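Local structure of competence damage-inducible protein A (Enterobacter cloacae subsp. cloacae, 5VU3) at residues 86-92 against 138-142; 73-79 against 93-98; 22-26 against 54-58; 12-17 against 156-160. The protein is of unknown function but belongs to the CinA (competence-damaged protein) family, some of whose members deamidate nicotinamide mononucleotide. All coordinates share one frame; numbering follows the deposited sequence.

Interaction 1 of 4, residues 86-92 against 138-142; sequences VSEQTVT and TETSR
Thr140 OG1 donates a 2.8 Å hydrogen bond to Glu88 OE2, reaching it from above the carboxylate plane. The bond ties the start of helix 88-101 to strand 137-144, an outermost strand of the mixed sheet within this chain of alpha/beta fold. Residues 88-92 run roughly antiparallel to residues 138-142, their axes at 142°. Thr140 has OG1 between its backbone N and carbonyl carbon (chi1 59°). This turns CG2 to Thr92, where it lies 3.3 Å from OG1. The Thr92 hydroxyl donates back to Glu88 O over 2.8 Å. Thr92 N also bonds to Glu88 O, from the opposite face of the carbonyl plane, so two donors hold this oxygen.

Arg142 meets the loop and the first turn of the helix mostly through water. Its NH2 makes only a weak bond to Val86 O. Water 1 links Val86 O to Arg142 NH1, and water 2 links Glu88 N to Arg142 NH2. Both waters sit in plane at the guanidinium edge. Ser87 is the N-cap: its OG accepts from Thr90 N and bonds to Thr84 O. Water 3 lies 2.6 Å from Thr138 OG1 and gives a hydrogen bond to Thr92 O.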
loop_
_atom_site.group_PDB
_atom_site.type_symbol
_atom_site.label_atom_id
_atom_site.label_comp_id
_atom_site.label_asym_id
_atom_site.label_seq_id
_atom_site.Cartn_x
_atom_site.Cartn_y
_atom_site.Cartn_z
ATOM N N VAL A 86 -13.042 1.663 -13.725
ATOM C CA VAL A 86 -13.742 2.547 -12.779
ATOM C C VAL A 86 -15.227 2.232 -12.943
ATOM O O VAL A 86 -15.973 2.894 -13.667
ATOM C CB VAL A 86 -13.416 4.024 -13.014
ATOM C CG1 VAL A 86 -14.255 4.925 -12.095
ATOM C CG2 VAL A 86 -11.937 4.260 -12.806
ATOM N N SER A 87 -15.654 1.171 -12.263
ATOM C CA SER A 87 -17.040 0.732 -12.305
ATOM C C SER A 87 -17.302 -0.128 -11.080
ATOM O O SER A 87 -16.375 -0.684 -10.480
ATOM C CB SER A 87 -17.342 -0.053 -13.586
ATOM O OG SER A 87 -16.624 -1.274 -13.579
ATOM N N GLU A 88 -18.580 -0.231 -10.714
ATOM C CA GLU A 88 -18.928 -1.087 -9.586
ATOM C C GLU A 88 -18.688 -2.554 -9.917
ATOM O O GLU A 88 -18.383 -3.353 -9.020
ATOM C CB GLU A 88 -20.374 -0.827 -9.164
ATOM C CG GLU A 88 -20.542 0.572 -8.570
ATOM C CD GLU A 88 -21.979 0.949 -8.323
ATOM O OE1 GLU A 88 -22.665 1.334 -9.290
ATOM O OE2 GLU A 88 -22.421 0.864 -7.158
ATOM N N GLN A 89 -18.779 -2.914 -11.199
ATOM C CA GLN A 89 -18.489 -4.287 -11.609
ATOM C C GLN A 89 -17.033 -4.643 -11.343
ATOM O O GLN A 89 -16.732 -5.721 -10.816
ATOM C CB GLN A 89 -18.828 -4.475 -13.091
ATOM C CG GLN A 89 -20.328 -4.479 -13.404
ATOM C CD GLN A 89 -20.898 -3.082 -13.621
ATOM O OE1 GLN A 89 -20.221 -2.074 -13.397
ATOM N NE2 GLN A 89 -22.150 -3.020 -14.064
ATOM N N THR A 90 -16.111 -3.740 -11.678
ATOM C CA THR A 90 -14.695 -4.054 -11.512
ATOM C C THR A 90 -14.308 -4.130 -10.040
ATOM O O THR A 90 -13.573 -5.038 -9.642
ATOM C CB THR A 90 -13.832 -3.029 -12.256
ATOM O OG1 THR A 90 -13.996 -3.213 -13.667
ATOM C CG2 THR A 90 -12.362 -3.209 -11.917
ATOM N N VAL A 91 -14.803 -3.205 -9.206
ATOM C CA VAL A 91 -14.405 -3.258 -7.802
ATOM C C VAL A 91 -15.030 -4.456 -7.104
ATOM O O VAL A 91 -14.453 -4.990 -6.150
ATOM C CB VAL A 91 -14.738 -1.947 -7.068
ATOM C CG1 VAL A 91 -13.783 -0.841 -7.512
ATOM C CG2 VAL A 91 -16.191 -1.555 -7.274
ATOM N N THR A 92 -16.204 -4.908 -7.560
ATOM C CA THR A 92 -16.761 -6.148 -7.032
ATOM C C THR A 92 -15.790 -7.304 -7.239
ATOM O O THR A 92 -15.525 -8.086 -6.317
ATOM C CB THR A 92 -18.105 -6.453 -7.696
ATOM O OG1 THR A 92 -19.068 -5.473 -7.288
ATOM C CG2 THR A 92 -18.598 -7.838 -7.284
ATOM N N THR A 138 -21.357 -8.380 -0.947
ATOM C CA THR A 138 -20.694 -7.200 -1.487
ATOM C C THR A 138 -21.672 -6.048 -1.654
ATOM O O THR A 138 -22.767 -6.228 -2.195
ATOM C CB THR A 138 -20.032 -7.510 -2.832
ATOM O OG1 THR A 138 -19.070 -8.558 -2.657
ATOM C CG2 THR A 138 -19.322 -6.277 -3.381
ATOM N N GLU A 139 -21.263 -4.866 -1.200
ATOM C CA GLU A 139 -21.942 -3.615 -1.493
ATOM C C GLU A 139 -20.985 -2.698 -2.244
ATOM O O GLU A 139 -19.774 -2.719 -2.010
ATOM C CB GLU A 139 -22.428 -2.925 -0.215
ATOM C CG GLU A 139 -23.359 -1.762 -0.498
ATOM C CD GLU A 139 -24.804 -2.192 -0.641
ATOM O OE1 GLU A 139 -25.072 -3.417 -0.642
ATOM O OE2 GLU A 139 -25.667 -1.301 -0.794
ATOM N N THR A 140 -21.531 -1.889 -3.149
ATOM C CA THR A 140 -20.718 -0.998 -3.960
ATOM C C THR A 140 -21.315 0.402 -3.976
ATOM O O THR A 140 -22.492 0.610 -3.654
ATOM C CB THR A 140 -20.583 -1.506 -5.406
ATOM O OG1 THR A 140 -21.885 -1.611 -5.988
ATOM C CG2 THR A 140 -19.897 -2.870 -5.444
ATOM N N SER A 141 -20.494 1.364 -4.388
ATOM C CA SER A 141 -20.993 2.715 -4.595
ATOM C C SER A 141 -20.132 3.422 -5.628
ATOM O O SER A 141 -19.005 3.014 -5.921
ATOM C CB SER A 141 -21.011 3.515 -3.289
ATOM O OG SER A 141 -19.699 3.678 -2.807
ATOM N N ARG A 142 -20.684 4.503 -6.168
ATOM C CA ARG A 142 -20.023 5.336 -7.162
ATOM C C ARG A 142 -20.108 6.772 -6.674
ATOM O O ARG A 142 -21.208 7.271 -6.422
ATOM C CB ARG A 142 -20.691 5.185 -8.535
ATOM C CG ARG A 142 -20.166 6.140 -9.589
ATOM C CD ARG A 142 -20.944 5.987 -10.891
ATOM N NE ARG A 142 -20.514 4.808 -11.633
ATOM C CZ ARG A 142 -19.559 4.817 -12.558
ATOM N NH1 ARG A 142 -18.938 5.951 -12.862
ATOM N NH2 ARG A 142 -19.228 3.691 -13.182
HETATM O O HOH W 1 -17.006 5.318 -14.751
HETATM O O HOH W 2 -20.337 1.511 -12.015
HETATM O O HOH W 3 -16.748 -8.680 -3.848
#

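Interaction 2 of 4, residues 73-79 against 93-98; sequences LGVSPET and EMAASI
Glu93 reaches across to Ser76 and Thr79 with both carboxylate oxygens. OE1 accepts from Ser76 N at 3.0 Å, a fairly straight bond of 161°. OE2 accepts from Thr79 OG1 at 2.6 Å. Both donors come on the syn side, somewhat out of the carboxylate plane, and together they fix the rotation of the group. Its chain is extended beyond CG, which carries the acid this far from its own helix. Val75 CG1 packs beside OE1 at 3.4 Å.

Next, Met94 CG touches both Val75 CG2, at 3.8 Å, and Leu73 CD1. Beyond Met94 lie Ala35 and Ala109 of the sheet. Here helix 88-101 rests on the sheet, and its flank receives the turn from helix 66-73 to helix 77-83. Gly74 leaves the first helix with positive phi, and Ser76 is the N-cap of the second, with weak bonds from Glu78 N and Thr79 N to its OG.

Ser97 has OG anti to its backbone N (chi1 168°), which brings it 3.0 Å from Leu73 O, a weak hydrogen bond. Leu73 CD2 also touches Ser97 OG, at 3.4 Å. Last comes Ile98, whose CB meets the same leucine methyl at 4.0 Å.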
loop_
_atom_site.group_PDB
_atom_site.type_symbol
_atom_site.label_atom_id
_atom_site.label_comp_id
_atom_site.label_asym_id
_atom_site.label_seq_id
_atom_site.Cartn_x
_atom_site.Cartn_y
_atom_site.Cartn_z
ATOM N N LEU A 73 -5.533 -10.032 -9.830
ATOM C CA LEU A 73 -6.837 -10.115 -9.196
ATOM C C LEU A 73 -7.878 -10.818 -10.054
ATOM O O LEU A 73 -9.044 -10.878 -9.658
ATOM C CB LEU A 73 -7.330 -8.713 -8.831
ATOM C CG LEU A 73 -6.584 -7.998 -7.699
ATOM C CD1 LEU A 73 -7.089 -6.571 -7.518
ATOM C CD2 LEU A 73 -6.697 -8.778 -6.392
ATOM N N GLY A 74 -7.497 -11.343 -11.214
ATOM C CA GLY A 74 -8.436 -12.110 -12.016
ATOM C C GLY A 74 -9.643 -11.326 -12.475
ATOM O O GLY A 74 -10.704 -11.916 -12.714
ATOM N N VAL A 75 -9.518 -10.007 -12.593
ATOM C CA VAL A 75 -10.593 -9.207 -13.165
ATOM C C VAL A 75 -10.781 -9.604 -14.622
ATOM O O VAL A 75 -9.811 -9.724 -15.382
ATOM C CB VAL A 75 -10.284 -7.710 -13.017
ATOM C CG1 VAL A 75 -11.272 -6.870 -13.832
ATOM C CG2 VAL A 75 -10.300 -7.304 -11.535
ATOM N N SER A 76 -12.033 -9.829 -15.011
ATOM C CA SER A 76 -12.335 -10.291 -16.357
ATOM C C SER A 76 -12.043 -9.202 -17.385
ATOM O O SER A 76 -12.459 -8.053 -17.202
ATOM C CB SER A 76 -13.797 -10.715 -16.448
ATOM O OG SER A 76 -14.200 -10.806 -17.800
ATOM N N PRO A 77 -11.347 -9.519 -18.479
ATOM C CA PRO A 77 -11.149 -8.511 -19.533
ATOM C C PRO A 77 -12.451 -7.998 -20.126
ATOM O O PRO A 77 -12.525 -6.827 -20.520
ATOM C CB PRO A 77 -10.305 -9.258 -20.580
ATOM C CG PRO A 77 -9.686 -10.407 -19.840
ATOM C CD PRO A 77 -10.688 -10.798 -18.795
ATOM N N GLU A 78 -13.487 -8.840 -20.205
ATOM C CA GLU A 78 -14.767 -8.369 -20.717
ATOM C C GLU A 78 -15.461 -7.440 -19.727
ATOM O O GLU A 78 -16.204 -6.544 -20.139
ATOM C CB GLU A 78 -15.668 -9.550 -21.067
ATOM C CG GLU A 78 -16.944 -9.152 -21.803
ATOM C CD GLU A 78 -16.678 -8.402 -23.108
ATOM O OE1 GLU A 78 -15.662 -8.691 -23.779
ATOM O OE2 GLU A 78 -17.492 -7.522 -23.463
ATOM N N THR A 79 -15.241 -7.634 -18.424
ATOM C CA THR A 79 -15.709 -6.646 -17.457
ATOM C C THR A 79 -15.069 -5.291 -17.724
ATOM O O THR A 79 -15.758 -4.264 -17.775
ATOM C CB THR A 79 -15.421 -7.109 -16.027
ATOM O OG1 THR A 79 -16.247 -8.236 -15.715
ATOM C CG2 THR A 79 -15.705 -5.993 -15.026
ATOM N N GLU A 93 -15.242 -7.424 -8.450
ATOM C CA GLU A 93 -14.322 -8.521 -8.729
ATOM C C GLU A 93 -13.006 -8.325 -7.990
ATOM O O GLU A 93 -12.406 -9.293 -7.508
ATOM C CB GLU A 93 -14.089 -8.646 -10.241
ATOM C CG GLU A 93 -15.349 -8.977 -11.048
ATOM C CD GLU A 93 -15.126 -8.986 -12.560
ATOM O OE1 GLU A 93 -13.981 -8.782 -13.018
ATOM O OE2 GLU A 93 -16.111 -9.196 -13.300
ATOM N N MET A 94 -12.538 -7.074 -7.898
ATOM C CA MET A 94 -11.314 -6.792 -7.153
ATOM C C MET A 94 -11.465 -7.175 -5.690
ATOM O O MET A 94 -10.561 -7.785 -5.102
ATOM C CB MET A 94 -10.963 -5.307 -7.258
ATOM C CG MET A 94 -10.452 -4.848 -8.615
ATOM S SD MET A 94 -10.222 -3.049 -8.606
ATOM C CE MET A 94 -8.881 -2.830 -7.424
ATOM N N ALA A 95 -12.602 -6.819 -5.082
ATOM C CA ALA A 95 -12.794 -7.082 -3.660
ATOM C C ALA A 95 -12.901 -8.577 -3.382
ATOM O O ALA A 95 -12.367 -9.066 -2.382
ATOM C CB ALA A 95 -14.034 -6.349 -3.154
ATOM N N ALA A 96 -13.594 -9.315 -4.251
ATOM C CA ALA A 96 -13.725 -10.753 -4.057
ATOM C C ALA A 96 -12.371 -11.443 -4.154
ATOM O O ALA A 96 -12.054 -12.335 -3.358
ATOM C CB ALA A 96 -14.700 -11.336 -5.086
ATOM N N SER A 97 -11.558 -11.042 -5.127
ATOM C CA SER A 97 -10.274 -11.698 -5.340
ATOM C C SER A 97 -9.295 -11.398 -4.204
ATOM O O SER A 97 -8.640 -12.310 -3.686
ATOM C CB SER A 97 -9.694 -11.267 -6.683
ATOM O OG SER A 97 -8.341 -11.670 -6.801
ATOM N N ILE A 98 -9.172 -10.129 -3.801
ATOM C CA ILE A 98 -8.190 -9.814 -2.758
ATOM C C ILE A 98 -8.594 -10.453 -1.436
ATOM O O ILE A 98 -7.734 -10.870 -0.651
ATOM C CB ILE A 98 -7.981 -8.292 -2.620
ATOM C CG1 ILE A 98 -6.764 -7.988 -1.733
ATOM C CG2 ILE A 98 -9.227 -7.600 -2.060
ATOM C CD1 ILE A 98 -5.448 -8.534 -2.265
#

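Interaction 3 of 4, residues 22-26 against 54-58; sequences ASRLI and ADFYD. With ACT (acetate ion), chain I.
Phe56 lays its ring against helix 14-28, and its atoms meet Leu25, Ile26 and Ala22 from CB outward. Its CB lies 4.0 Å from Leu25 CB. Chi1 of 69° sets the ring between the backbone N and the carbonyl carbon and points it along the helix. Phe56 CD1 meets Leu25 CD1 at 3.6 Å; the two side chains cross at about a right angle. Phe56 CD2 touches Ile26 CD1 at 3.9 Å. Further out, Phe56 CE2 comes to 3.4 Å from Ala22 CB. CZ, the ring tip, touches the same methyl more loosely, at 3.8 Å. Ala22 CA lies over the ring face, offset toward the rim, 4.0 Å from its centroid and 18° off the normal, a CH-pi contact. Ile26 CD1 also packs on Asp55 CB at 3.7 Å.

No hydrogen bond crosses this contact. The backbone of Phe56 is paired with Leu32 of the neighbouring strand. Arg24 points elsewhere: NH1 and NH2 make weak bonds to one oxygen of an acetate, probably from the crystallisation liquor, and NE bonds to Ser169 OG. Asp58 binds Phe64 N and Ser65 OG of the second subunit. The phenylalanine thus packs the first helix onto the end of a beta-alpha-beta crossover, where helix 42-49 leads from strand 32-37 to strand 57-63 in this alpha/beta fold.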
loop_
_atom_site.group_PDB
_atom_site.type_symbol
_atom_site.label_atom_id
_atom_site.label_comp_id
_atom_site.label_asym_id
_atom_site.label_seq_id
_atom_site.Cartn_x
_atom_site.Cartn_y
_atom_site.Cartn_z
ATOM N N ALA A 22 -10.868 -1.051 13.996
ATOM C CA ALA A 22 -10.083 -2.030 14.741
ATOM C C ALA A 22 -10.915 -2.708 15.824
ATOM O O ALA A 22 -10.870 -3.933 15.985
ATOM C CB ALA A 22 -8.863 -1.348 15.365
ATOM N N SER A 23 -11.678 -1.919 16.586
ATOM C CA SER A 23 -12.504 -2.485 17.648
ATOM C C SER A 23 -13.524 -3.467 17.089
ATOM O O SER A 23 -13.669 -4.588 17.600
ATOM C CB SER A 23 -13.209 -1.368 18.419
ATOM O OG SER A 23 -12.375 -0.841 19.432
ATOM N N ARG A 24 -14.252 -3.062 16.042
ATOM C CA ARG A 24 -15.288 -3.928 15.480
ATOM C C ARG A 24 -14.691 -5.221 14.943
ATOM O O ARG A 24 -15.215 -6.314 15.190
ATOM C CB ARG A 24 -16.049 -3.214 14.363
ATOM C CG ARG A 24 -16.475 -1.794 14.656
ATOM C CD ARG A 24 -17.836 -1.735 15.318
ATOM N NE ARG A 24 -18.412 -0.392 15.269
ATOM C CZ ARG A 24 -17.934 0.657 15.933
ATOM N NH1 ARG A 24 -16.858 0.535 16.704
ATOM N NH2 ARG A 24 -18.534 1.835 15.829
ATOM N N LEU A 25 -13.604 -5.110 14.179
ATOM C CA LEU A 25 -13.028 -6.292 13.551
ATOM C C LEU A 25 -12.440 -7.238 14.589
ATOM O O LEU A 25 -12.679 -8.452 14.537
ATOM C CB LEU A 25 -11.968 -5.874 12.536
ATOM C CG LEU A 25 -12.520 -5.176 11.293
ATOM C CD1 LEU A 25 -11.393 -4.628 10.440
ATOM C CD2 LEU A 25 -13.401 -6.124 10.496
ATOM N N ILE A 26 -11.679 -6.699 15.541
ATOM C CA ILE A 26 -11.053 -7.541 16.554
ATOM C C ILE A 26 -12.112 -8.219 17.415
ATOM O O ILE A 26 -12.030 -9.426 17.682
ATOM C CB ILE A 26 -10.064 -6.713 17.394
ATOM C CG1 ILE A 26 -8.869 -6.278 16.536
ATOM C CG2 ILE A 26 -9.598 -7.491 18.616
ATOM C CD1 ILE A 26 -8.005 -5.204 17.182
ATOM N N ALA A 54 -1.864 -5.212 13.740
ATOM C CA ALA A 54 -1.449 -6.599 13.570
ATOM C C ALA A 54 -2.568 -7.582 13.865
ATOM O O ALA A 54 -2.512 -8.726 13.397
ATOM C CB ALA A 54 -0.254 -6.906 14.472
ATOM N N ASP A 55 -3.579 -7.162 14.622
ATOM C CA ASP A 55 -4.658 -8.033 15.067
ATOM C C ASP A 55 -5.822 -8.119 14.082
ATOM O O ASP A 55 -6.759 -8.892 14.328
ATOM C CB ASP A 55 -5.180 -7.550 16.426
ATOM C CG ASP A 55 -4.192 -7.792 17.553
ATOM O OD1 ASP A 55 -3.419 -8.769 17.467
ATOM O OD2 ASP A 55 -4.195 -7.009 18.529
ATOM N N PHE A 56 -5.805 -7.353 12.988
ATOM C CA PHE A 56 -6.954 -7.362 12.086
ATOM C C PHE A 56 -6.603 -7.054 10.635
ATOM O O PHE A 56 -7.438 -7.251 9.745
ATOM C CB PHE A 56 -8.025 -6.371 12.575
ATOM C CG PHE A 56 -7.627 -4.918 12.448
ATOM C CD1 PHE A 56 -7.902 -4.200 11.291
ATOM C CD2 PHE A 56 -6.985 -4.272 13.493
ATOM C CE1 PHE A 56 -7.525 -2.875 11.170
ATOM C CE2 PHE A 56 -6.616 -2.944 13.384
ATOM C CZ PHE A 56 -6.883 -2.247 12.227
ATOM N N TYR A 57 -5.396 -6.557 10.367
ATOM C CA TYR A 57 -5.029 -6.166 9.013
ATOM C C TYR A 57 -3.729 -6.852 8.631
ATOM O O TYR A 57 -2.759 -6.828 9.395
ATOM C CB TYR A 57 -4.899 -4.639 8.884
ATOM C CG TYR A 57 -4.660 -4.146 7.467
ATOM C CD1 TYR A 57 -3.519 -3.429 7.150
ATOM C CD2 TYR A 57 -5.583 -4.390 6.452
ATOM C CE1 TYR A 57 -3.287 -2.973 5.856
ATOM C CE2 TYR A 57 -5.360 -3.941 5.152
ATOM C CZ TYR A 57 -4.213 -3.222 4.867
ATOM O OH TYR A 57 -3.981 -2.761 3.587
ATOM N N ASP A 58 -3.719 -7.475 7.453
ATOM C CA ASP A 58 -2.553 -8.214 6.985
ATOM C C ASP A 58 -2.124 -7.713 5.603
ATOM O O ASP A 58 -1.050 -7.122 5.486
ATOM C CB ASP A 58 -2.854 -9.714 6.975
ATOM C CG ASP A 58 -1.623 -10.566 6.716
ATOM O OD1 ASP A 58 -0.518 -10.008 6.569
ATOM O OD2 ASP A 58 -1.757 -11.807 6.662
HETATM C C ACT I . -16.927 3.401 19.799
HETATM O O ACT I . -17.586 3.038 18.786
HETATM O OXT ACT I . -16.728 2.772 20.875
HETATM C CH3 ACT I . -16.280 4.819 19.696
#

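Interaction 4 of 4, residues 12-17 against 156-160; sequences ITVAEL and AVHYS
This contact joins the last helix to the start of the first and the residue leading into it, through one hydrogen bond and apolar packing around His158. His158 NE2 donates to Ile12 O over 2.7 Å, with an N-H...O angle of 143°. The oxygen lies in the imidazole plane, and the donor sits nearly in line with the carbonyl. NE2 therefore carries a proton. His158 has CG anti to its backbone N (chi1 178°), which carries the ring across to the residues just before helix 14-28.

Leu17 CD1 covers one face of the imidazole, 3.8 Å from the centroid and 20° off the normal, a CH-pi contact offset toward the rim. Val14 CG2 lies near the ring plane and packs on His158 CB at 4.0 Å.

Helices 14-28 and 149-167 lie together on one side of the mixed sheet. Ser160 O bonds to Trp132 NE1 of that sheet, and Val14 touches Ala46 of helix 42-49.

Thr13 and Glu16 form a capping box at the start of helix 14-28. Glu16 N donates to Thr13 OG1 at 3.0 Å, and Thr13 N donates to Glu16 OE2 at 2.9 Å. The cap fixes the backbone right after the carbonyl that His158 holds.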
loop_
_atom_site.group_PDB
_atom_site.type_symbol
_atom_site.label_atom_id
_atom_site.label_comp_id
_atom_site.label_asym_id
_atom_site.label_seq_id
_atom_site.Cartn_x
_atom_site.Cartn_y
_atom_site.Cartn_z
ATOM N N ILE A 12 -15.455 12.921 11.948
ATOM C CA ILE A 12 -14.642 11.813 12.442
ATOM C C ILE A 12 -13.379 11.740 11.589
ATOM O O ILE A 12 -13.470 11.617 10.364
ATOM C CB ILE A 12 -15.422 10.489 12.387
ATOM C CG1 ILE A 12 -16.849 10.691 12.912
ATOM C CG2 ILE A 12 -14.723 9.402 13.182
ATOM C CD1 ILE A 12 -17.697 9.434 12.871
ATOM N N THR A 13 -12.209 11.805 12.224
ATOM C CA THR A 13 -10.965 11.711 11.469
ATOM C C THR A 13 -10.719 10.269 11.025
ATOM O O THR A 13 -11.304 9.321 11.552
ATOM C CB THR A 13 -9.769 12.173 12.300
ATOM O OG1 THR A 13 -9.540 11.235 13.359
ATOM C CG2 THR A 13 -9.995 13.569 12.889
ATOM N N VAL A 14 -9.800 10.117 10.068
ATOM C CA VAL A 14 -9.388 8.785 9.625
ATOM C C VAL A 14 -8.848 7.976 10.801
ATOM O O VAL A 14 -9.162 6.788 10.953
ATOM C CB VAL A 14 -8.365 8.906 8.476
ATOM C CG1 VAL A 14 -7.608 7.593 8.270
ATOM C CG2 VAL A 14 -9.062 9.317 7.201
ATOM N N ALA A 15 -8.068 8.616 11.679
ATOM C CA ALA A 15 -7.523 7.915 12.841
ATOM C C ALA A 15 -8.624 7.464 13.793
ATOM O O ALA A 15 -8.558 6.365 14.357
ATOM C CB ALA A 15 -6.518 8.805 13.576
ATOM N N GLU A 16 -9.642 8.302 13.998
ATOM C CA GLU A 16 -10.783 7.879 14.801
ATOM C C GLU A 16 -11.498 6.696 14.159
ATOM O O GLU A 16 -11.948 5.772 14.854
ATOM C CB GLU A 16 -11.750 9.047 14.977
ATOM C CG GLU A 16 -11.320 10.094 15.996
ATOM C CD GLU A 16 -12.328 11.222 16.104
ATOM O OE1 GLU A 16 -13.019 11.299 17.141
ATOM O OE2 GLU A 16 -12.431 12.021 15.141
ATOM N N LEU A 17 -11.624 6.720 12.833
ATOM C CA LEU A 17 -12.312 5.653 12.108
ATOM C C LEU A 17 -11.537 4.341 12.176
ATOM O O LEU A 17 -12.130 3.270 12.344
ATOM C CB LEU A 17 -12.525 6.074 10.653
ATOM C CG LEU A 17 -13.570 7.148 10.372
ATOM C CD1 LEU A 17 -13.544 7.537 8.883
ATOM C CD2 LEU A 17 -14.960 6.652 10.770
ATOM N N ALA A 156 -11.566 9.899 -0.475
ATOM C CA ALA A 156 -11.919 8.521 -0.807
ATOM C C ALA A 156 -11.487 7.565 0.296
ATOM O O ALA A 156 -12.227 6.638 0.649
ATOM C CB ALA A 156 -11.294 8.120 -2.140
ATOM N N VAL A 157 -10.295 7.776 0.853
ATOM C CA VAL A 157 -9.833 6.944 1.960
ATOM C C VAL A 157 -10.784 7.064 3.144
ATOM O O VAL A 157 -11.210 6.058 3.726
ATOM C CB VAL A 157 -8.391 7.320 2.346
ATOM C CG1 VAL A 157 -8.017 6.702 3.702
ATOM C CG2 VAL A 157 -7.423 6.857 1.260
ATOM N N HIS A 158 -11.146 8.276 3.490
ATOM C CA HIS A 158 -12.064 8.509 4.588
ATOM C C HIS A 158 -13.407 7.870 4.329
ATOM O O HIS A 158 -13.939 7.226 5.149
ATOM C CB HIS A 158 -12.207 10.003 4.875
ATOM C CG HIS A 158 -13.170 10.354 5.972
ATOM N ND1 HIS A 158 -14.524 10.354 5.804
ATOM C CD2 HIS A 158 -12.958 10.726 7.251
ATOM C CE1 HIS A 158 -15.105 10.722 6.922
ATOM N NE2 HIS A 158 -14.176 10.941 7.819
ATOM N N TYR A 159 -13.915 8.069 3.135
ATOM C CA TYR A 159 -15.228 7.534 2.790
ATOM C C TYR A 159 -15.246 6.007 2.861
ATOM O O TYR A 159 -16.194 5.421 3.397
ATOM C CB TYR A 159 -15.640 8.034 1.400
ATOM C CG TYR A 159 -16.905 7.415 0.843
ATOM C CD1 TYR A 159 -18.152 7.990 1.077
ATOM C CD2 TYR A 159 -16.849 6.270 0.054
ATOM C CE1 TYR A 159 -19.311 7.425 0.561
ATOM C CE2 TYR A 159 -17.996 5.704 -0.466
ATOM C CZ TYR A 159 -19.221 6.279 -0.210
ATOM O OH TYR A 159 -20.351 5.700 -0.735
ATOM N N SER A 160 -14.202 5.343 2.349
ATOM C CA SER A 160 -14.185 3.880 2.381
ATOM C C SER A 160 -14.221 3.365 3.811
ATOM O O SER A 160 -14.901 2.373 4.107
ATOM C CB SER A 160 -12.955 3.331 1.647
ATOM O OG SER A 160 -11.750 3.571 2.367
#

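In the fold
Interactions 1 and 2 share helix 88-101, with centres 11 Å apart. They touch where Thr90 OG1 packs 3.5 Å from Thr79 CG2. Interactions 3 and 4 share helix 14-28; their centres are 16 Å apart and they do not touch. Interactions 1 and 4 lie on opposite sides of the chain's centre, 19 Å apart between centres. They are still joined through the edge strand, by a probable hydrogen bond of 3.0 Å between Ser141 OG and Tyr159 OH. Interaction 3 is 24 Å from interaction 1 and 25 Å from interaction 2, centre to centre. It is also the contact within reach of the second subunit.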